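Local coordinates for protein benzoate transport porin BenP (Acinetobacter baumannii AB307-0294, PDB 5DL8) that probably forms a monomeric outer-membrane beta-barrel channel of the OprD family, through which small molecules such as benzoate are thought to pass, at residues F28-A33 with V401-K406; I364-F369 with A378-R383. All coordinates share one frame; numbering follows the deposited sequence.

Contact 1 (F28-A33 with V401-K406); sequences FTLKNA and VNYTKK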
loop_
_atom_site.group_PDB
_atom_site.type_symbol
_atom_site.label_atom_id
_atom_site.label_comp_id
_atom_site.label_asym_id
_atom_site.label_seq_id
_atom_site.Cartn_x
_atom_site.Cartn_y
_atom_site.Cartn_z
ATOM N N PHE A 28 11.842 -16.215 -3.021
ATOM C CA PHE A 28 11.034 -16.901 -4.005
ATOM C C PHE A 28 9.616 -17.000 -3.504
ATOM O O PHE A 28 9.370 -17.446 -2.394
ATOM C CB PHE A 28 11.527 -18.348 -4.226
ATOM C CG PHE A 28 10.725 -19.086 -5.244
ATOM C CD1 PHE A 28 10.713 -18.682 -6.548
ATOM C CD2 PHE A 28 9.946 -20.150 -4.896
ATOM C CE1 PHE A 28 9.889 -19.300 -7.497
ATOM C CE2 PHE A 28 9.159 -20.810 -5.849
ATOM C CZ PHE A 28 9.123 -20.389 -7.138
ATOM N N THR A 29 8.676 -16.627 -4.358
ATOM C CA THR A 29 7.271 -16.744 -4.030
ATOM C C THR A 29 6.433 -17.422 -5.155
ATOM O O THR A 29 6.793 -17.459 -6.294
ATOM C CB THR A 29 6.560 -15.392 -3.672
ATOM O OG1 THR A 29 6.378 -14.622 -4.832
ATOM C CG2 THR A 29 7.286 -14.510 -2.616
ATOM N N LEU A 30 5.267 -17.895 -4.698
ATOM C CA LEU A 30 4.130 -18.401 -5.407
ATOM C C LEU A 30 2.871 -17.814 -4.772
ATOM O O LEU A 30 2.697 -17.710 -3.548
ATOM C CB LEU A 30 4.029 -19.965 -5.399
ATOM C CG LEU A 30 5.220 -20.769 -5.925
ATOM C CD1 LEU A 30 5.129 -22.224 -5.522
ATOM C CD2 LEU A 30 5.339 -20.700 -7.407
ATOM N N LYS A 31 1.987 -17.442 -5.675
ATOM C CA LYS A 31 0.665 -16.975 -5.338
ATOM C C LYS A 31 -0.443 -17.527 -6.316
ATOM O O LYS A 31 -0.503 -17.162 -7.528
ATOM C CB LYS A 31 0.663 -15.437 -5.425
ATOM C CG LYS A 31 -0.600 -14.858 -4.729
ATOM C CD LYS A 31 -0.675 -13.325 -4.725
ATOM C CE LYS A 31 0.166 -12.748 -3.569
ATOM N NZ LYS A 31 0.172 -11.205 -3.671
ATOM N N ASN A 32 -1.380 -18.221 -5.741
ATOM C CA ASN A 32 -2.600 -18.658 -6.381
ATOM C C ASN A 32 -3.634 -17.719 -5.819
ATOM O O ASN A 32 -3.943 -17.797 -4.629
ATOM C CB ASN A 32 -2.955 -20.084 -5.960
ATOM C CG ASN A 32 -4.151 -20.723 -6.775
ATOM O OD1 ASN A 32 -5.342 -20.464 -6.557
ATOM N ND2 ASN A 32 -3.798 -21.625 -7.667
ATOM N N ALA A 33 -4.227 -16.904 -6.686
ATOM C CA ALA A 33 -5.105 -15.798 -6.250
ATOM C C ALA A 33 -6.444 -15.885 -6.925
ATOM O O ALA A 33 -6.514 -15.831 -8.159
ATOM C CB ALA A 33 -4.466 -14.415 -6.611
ATOM N N VAL A 401 -3.506 -18.757 -1.930
ATOM C CA VAL A 401 -2.588 -19.722 -1.423
ATOM C C VAL A 401 -1.219 -19.202 -1.759
ATOM O O VAL A 401 -0.868 -19.111 -2.921
ATOM C CB VAL A 401 -2.733 -21.106 -2.057
ATOM C CG1 VAL A 401 -1.732 -22.119 -1.429
ATOM C CG2 VAL A 401 -4.172 -21.611 -1.960
ATOM N N ASN A 402 -0.457 -18.888 -0.725
ATOM C CA ASN A 402 0.840 -18.219 -0.781
ATOM C C ASN A 402 1.937 -19.165 -0.399
ATOM O O ASN A 402 1.788 -19.952 0.582
ATOM C CB ASN A 402 0.847 -17.036 0.204
ATOM C CG ASN A 402 0.014 -15.820 -0.317
ATOM O OD1 ASN A 402 0.131 -15.468 -1.519
ATOM N ND2 ASN A 402 -0.818 -15.213 0.525
ATOM N N TYR A 403 3.048 -19.055 -1.104
ATOM C CA TYR A 403 4.275 -19.745 -0.716
ATOM C C TYR A 403 5.399 -18.741 -0.749
ATOM O O TYR A 403 5.493 -17.979 -1.686
ATOM C CB TYR A 403 4.636 -20.856 -1.659
ATOM C CG TYR A 403 5.932 -21.522 -1.276
ATOM C CD1 TYR A 403 5.997 -22.512 -0.271
ATOM C CD2 TYR A 403 7.084 -21.260 -1.966
ATOM C CE1 TYR A 403 7.199 -23.153 0.060
ATOM C CE2 TYR A 403 8.250 -21.921 -1.694
ATOM C CZ TYR A 403 8.312 -22.813 -0.651
ATOM O OH TYR A 403 9.499 -23.400 -0.467
ATOM N N THR A 404 6.218 -18.759 0.293
ATOM C CA THR A 404 7.340 -17.808 0.512
ATOM C C THR A 404 8.573 -18.593 0.945
ATOM O O THR A 404 8.501 -19.414 1.833
ATOM C CB THR A 404 6.937 -16.709 1.468
ATOM O OG1 THR A 404 5.884 -15.993 0.862
ATOM C CG2 THR A 404 8.093 -15.743 1.743
ATOM N N LYS A 405 9.674 -18.421 0.255
ATOM C CA LYS A 405 10.912 -18.988 0.751
ATOM C C LYS A 405 12.057 -17.969 0.627
ATOM O O LYS A 405 12.273 -17.355 -0.445
ATOM C CB LYS A 405 11.277 -20.232 0.030
ATOM C CG LYS A 405 12.514 -20.811 0.717
ATOM C CD LYS A 405 12.799 -22.236 0.332
ATOM C CE LYS A 405 13.643 -22.322 -0.927
ATOM N NZ LYS A 405 14.276 -23.666 -0.878
ATOM N N LYS A 406 12.758 -17.813 1.753
ATOM C CA LYS A 406 13.733 -16.739 1.982
ATOM C C LYS A 406 15.039 -17.460 2.241
ATOM O O LYS A 406 15.065 -18.501 2.915
ATOM C CB LYS A 406 13.319 -15.970 3.175
ATOM C CG LYS A 406 13.097 -14.531 2.898
ATOM C CD LYS A 406 12.839 -13.763 4.180
ATOM C CE LYS A 406 11.404 -13.986 4.632
ATOM N NZ LYS A 406 10.576 -12.805 4.225
HETATM O O HOH W 1 2.722 -15.312 -2.322
#
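F28, L30 and N32 pair with K405, Y403 and V401 across the seam that closes the outer-membrane beta-barrel, where the first long strand, 25-39, meets the last, 394-406, in antiparallel register. Each of the three pairs is hydrogen-bonded through two backbone bonds, and the six bonds together satisfy every N-H and C=O that these residues turn across the seam; at the middle pair L30 N reaches Y403 O at 3.0 Å and Y403 N reaches L30 O at 2.8 Å. The intervening T29 and K31 send their backbone bonds to S55 and A53 of strand 47-65, so strand 25-39 is held along both edges. F28, L30 and Y403 form an apolar patch on the face they share with N32 and K405: the two aromatic side chains cross at about a right angle and meet rim to rim, F28 CD2 to Y403 CE2 at 4.0 Å. N32 takes its polar end to strand 47-65, bonding W50 and Q52. The other face is polar. N402 keeps CG beside its backbone N (chi1 -75°), which brings OD1 alongside the K31 chain, 3.3 Å from K31 CG; K31 NZ continues to the carbonyl of Q147. One water donates to both L30 O and N402 OD1, 2.7 Å from each.

Contact 2 (I364-F369 with A378-R383); sequences ILNYAF and ALQYIR. With C8E ((hydroxyethyloxy)tri(ethyloxy)octane), chain C.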
loop_
_atom_site.group_PDB
_atom_site.type_symbol
_atom_site.label_atom_id
_atom_site.label_comp_id
_atom_site.label_asym_id
_atom_site.label_seq_id
_atom_site.Cartn_x
_atom_site.Cartn_y
_atom_site.Cartn_z
ATOM N N ILE A 364 -10.786 -11.074 7.645
ATOM C CA ILE A 364 -9.431 -11.456 7.203
ATOM C C ILE A 364 -9.044 -12.650 8.077
ATOM O O ILE A 364 -8.979 -12.535 9.366
ATOM C CB ILE A 364 -8.489 -10.298 7.435
ATOM C CG1 ILE A 364 -9.019 -9.020 6.728
ATOM C CG2 ILE A 364 -7.045 -10.608 7.016
ATOM C CD1 ILE A 364 -8.555 -7.773 7.430
ATOM N N LEU A 365 -8.862 -13.797 7.404
ATOM C CA LEU A 365 -8.492 -15.047 8.024
ATOM C C LEU A 365 -7.068 -15.413 7.482
ATOM O O LEU A 365 -6.866 -15.327 6.284
ATOM C CB LEU A 365 -9.551 -16.157 7.673
ATOM C CG LEU A 365 -11.019 -15.871 8.163
ATOM C CD1 LEU A 365 -11.936 -17.099 8.040
ATOM C CD2 LEU A 365 -11.095 -15.398 9.623
ATOM N N ASN A 366 -6.086 -15.702 8.378
ATOM C CA ASN A 366 -4.749 -16.117 8.004
ATOM C C ASN A 366 -4.447 -17.456 8.651
ATOM O O ASN A 366 -4.764 -17.598 9.812
ATOM C CB ASN A 366 -3.676 -15.126 8.389
ATOM C CG ASN A 366 -3.778 -13.888 7.567
ATOM O OD1 ASN A 366 -3.618 -13.881 6.299
ATOM N ND2 ASN A 366 -4.146 -12.814 8.249
ATOM N N TYR A 367 -3.932 -18.423 7.891
ATOM C CA TYR A 367 -3.524 -19.711 8.434
ATOM C C TYR A 367 -2.124 -19.993 7.883
ATOM O O TYR A 367 -1.988 -20.165 6.678
ATOM C CB TYR A 367 -4.476 -20.861 8.108
ATOM C CG TYR A 367 -4.035 -22.120 8.847
ATOM C CD1 TYR A 367 -4.011 -22.188 10.288
ATOM C CD2 TYR A 367 -3.507 -23.146 8.205
ATOM C CE1 TYR A 367 -3.580 -23.319 10.965
ATOM C CE2 TYR A 367 -3.093 -24.241 8.885
ATOM C CZ TYR A 367 -3.132 -24.334 10.268
ATOM O OH TYR A 367 -2.663 -25.525 10.875
ATOM N N ALA A 368 -1.086 -19.984 8.715
ATOM C CA ALA A 368 0.256 -20.344 8.254
ATOM C C ALA A 368 0.393 -21.904 8.612
ATOM O O ALA A 368 0.263 -22.308 9.765
ATOM C CB ALA A 368 1.320 -19.440 8.976
ATOM N N PHE A 369 0.741 -22.737 7.664
ATOM C CA PHE A 369 0.842 -24.141 7.932
ATOM C C PHE A 369 2.052 -24.404 8.808
ATOM O O PHE A 369 3.113 -23.790 8.617
ATOM C CB PHE A 369 1.050 -24.878 6.640
ATOM C CG PHE A 369 -0.213 -25.058 5.841
ATOM C CD1 PHE A 369 -1.058 -26.125 6.097
ATOM C CD2 PHE A 369 -0.540 -24.188 4.819
ATOM C CE1 PHE A 369 -2.204 -26.315 5.352
ATOM C CE2 PHE A 369 -1.668 -24.419 4.081
ATOM C CZ PHE A 369 -2.503 -25.426 4.361
ATOM N N ALA A 378 0.945 -20.769 3.183
ATOM C CA ALA A 378 -0.091 -20.086 3.996
ATOM C C ALA A 378 -1.377 -19.999 3.188
ATOM O O ALA A 378 -1.313 -19.996 1.942
ATOM C CB ALA A 378 0.384 -18.637 4.420
ATOM N N LEU A 379 -2.515 -19.843 3.882
ATOM C CA LEU A 379 -3.763 -19.501 3.248
ATOM C C LEU A 379 -4.251 -18.145 3.808
ATOM O O LEU A 379 -4.068 -17.820 5.026
ATOM C CB LEU A 379 -4.898 -20.533 3.517
ATOM C CG LEU A 379 -4.642 -21.992 3.305
ATOM C CD1 LEU A 379 -5.797 -22.784 3.971
ATOM C CD2 LEU A 379 -4.437 -22.349 1.873
ATOM N N GLN A 380 -4.952 -17.409 2.952
ATOM C CA GLN A 380 -5.589 -16.173 3.342
ATOM C C GLN A 380 -6.865 -16.047 2.581
ATOM O O GLN A 380 -6.874 -16.277 1.314
ATOM C CB GLN A 380 -4.689 -14.965 3.017
ATOM C CG GLN A 380 -5.186 -13.613 3.585
ATOM C CD GLN A 380 -4.301 -12.504 3.133
ATOM O OE1 GLN A 380 -4.254 -12.137 1.931
ATOM N NE2 GLN A 380 -3.512 -12.008 4.059
ATOM N N TYR A 381 -7.903 -15.703 3.348
ATOM C CA TYR A 381 -9.240 -15.408 2.901
ATOM C C TYR A 381 -9.672 -13.993 3.445
ATOM O O TYR A 381 -9.617 -13.693 4.698
ATOM C CB TYR A 381 -10.264 -16.432 3.405
ATOM C CG TYR A 381 -11.705 -16.095 3.054
ATOM C CD1 TYR A 381 -12.113 -15.988 1.718
ATOM C CD2 TYR A 381 -12.609 -15.783 4.013
ATOM C CE1 TYR A 381 -13.407 -15.632 1.356
ATOM C CE2 TYR A 381 -13.932 -15.423 3.672
ATOM C CZ TYR A 381 -14.319 -15.341 2.320
ATOM O OH TYR A 381 -15.613 -14.958 1.943
ATOM N N ILE A 382 -10.178 -13.199 2.501
ATOM C CA ILE A 382 -10.661 -11.874 2.722
ATOM C C ILE A 382 -12.072 -11.726 2.166
ATOM O O ILE A 382 -12.384 -12.100 0.965
ATOM C CB ILE A 382 -9.698 -10.832 2.196
ATOM C CG1 ILE A 382 -8.491 -10.799 3.091
ATOM C CG2 ILE A 382 -10.280 -9.412 2.385
ATOM C CD1 ILE A 382 -7.261 -10.190 2.480
ATOM N N ARG A 383 -12.962 -11.254 3.022
ATOM C CA ARG A 383 -14.348 -11.000 2.637
ATOM C C ARG A 383 -14.671 -9.507 2.815
ATOM O O ARG A 383 -14.568 -8.972 3.945
ATOM C CB ARG A 383 -15.373 -11.879 3.434
ATOM C CG ARG A 383 -16.845 -11.537 3.252
ATOM C CD ARG A 383 -17.280 -11.939 1.851
ATOM N NE ARG A 383 -18.641 -11.422 1.531
ATOM C CZ ARG A 383 -19.359 -11.766 0.440
ATOM N NH1 ARG A 383 -18.912 -12.644 -0.435
ATOM N NH2 ARG A 383 -20.522 -11.220 0.231
HETATM O O12 C8E C . -6.928 -26.756 6.036
HETATM C C13 C8E C . -5.696 -27.441 6.121
HETATM C C14 C8E C . -5.318 -27.730 7.581
HETATM O O15 C8E C . -4.397 -28.853 7.637
HETATM C C16 C8E C . -3.279 -28.815 8.538
HETATM C C17 C8E C . -3.785 -28.983 9.967
HETATM O O18 C8E C . -2.662 -29.185 10.855
HETATM C C19 C8E C . -3.059 -28.893 12.218
HETATM C C20 C8E C . -2.153 -29.612 13.212
HETATM O O21 C8E C . -0.779 -29.321 12.902
HETATM O O HOH W 2 -2.187 -15.833 5.379
#
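L365 and Y381, and likewise Y367 and L379, are joined by paired backbone hydrogen bonds that hold strands 355-368 and 377-388 antiparallel. The bonds are close to straight, the shortest being L365 N to Y381 O at 2.8 Å. CA-H groups of the intervening and flanking residues add weaker contacts to these carbonyls, as where Q380 CA comes within 3.3 Å of L365 O.

The polar side-chain contact is between N366 and Q380, which run side by side. Q380 NE2 donates to a lone pair of N366 OD1 at 2.9 Å, almost in the amide plane of Q380, in a somewhat bent bond (148°), although the two amides are turned 59° apart. N366 holds CG anti to its carbonyl carbon (chi1 -69°), which carries OD1 over to Q380. The same oxygen accepts a hydrogen bond from a water that also donates to L379 O, so OD1 is gripped twice, while ND2 bonds N337 on the next strand.

Apolar contacts continue on both faces. I364 and I382 lie alongside each other beyond the amide pair, CG1 to CG1 at 4.1 Å. On the opposite face L365 CD1 meets the edge of the Y381 ring, whose hydroxyl bonds D397. Past the strand end, F369 folds back so that CE2 lies 3.9 Å from L379 CG, and one face of its ring carries Y367 CE2.

A detergent molecule, C8E, runs past Y367 and F369, its C19 3.6 Å from Y367 OH and its C13 3.7 Å from F369 CE1. Paired strands with an aromatic and aliphatic outer surface touching detergent are characteristic of a beta-hairpin in the wall of a transmembrane porin barrel.

In the fold
Both contacts belong to one curved wall, with centres 13 Å apart. Strand 394-406 directly follows strand 377-388 and pairs with it, so the hairpin of contact 2 is continued across the wall into the closing seam of contact 1. The join is direct: N402 O and A378 N, 2.9 Å apart, make a probable hydrogen bond, and V401 CG2 packs on L379 CD2 at 3.9 Å. Contact 2 is a local pairing nested within the long loop of chain that contact 1 closes. C8E touches contact 2 but stays about 10 Å from the V401 side chain, while the side chain of Y381 lies about 11 Å from that of D38, a ligand of one calcium ion.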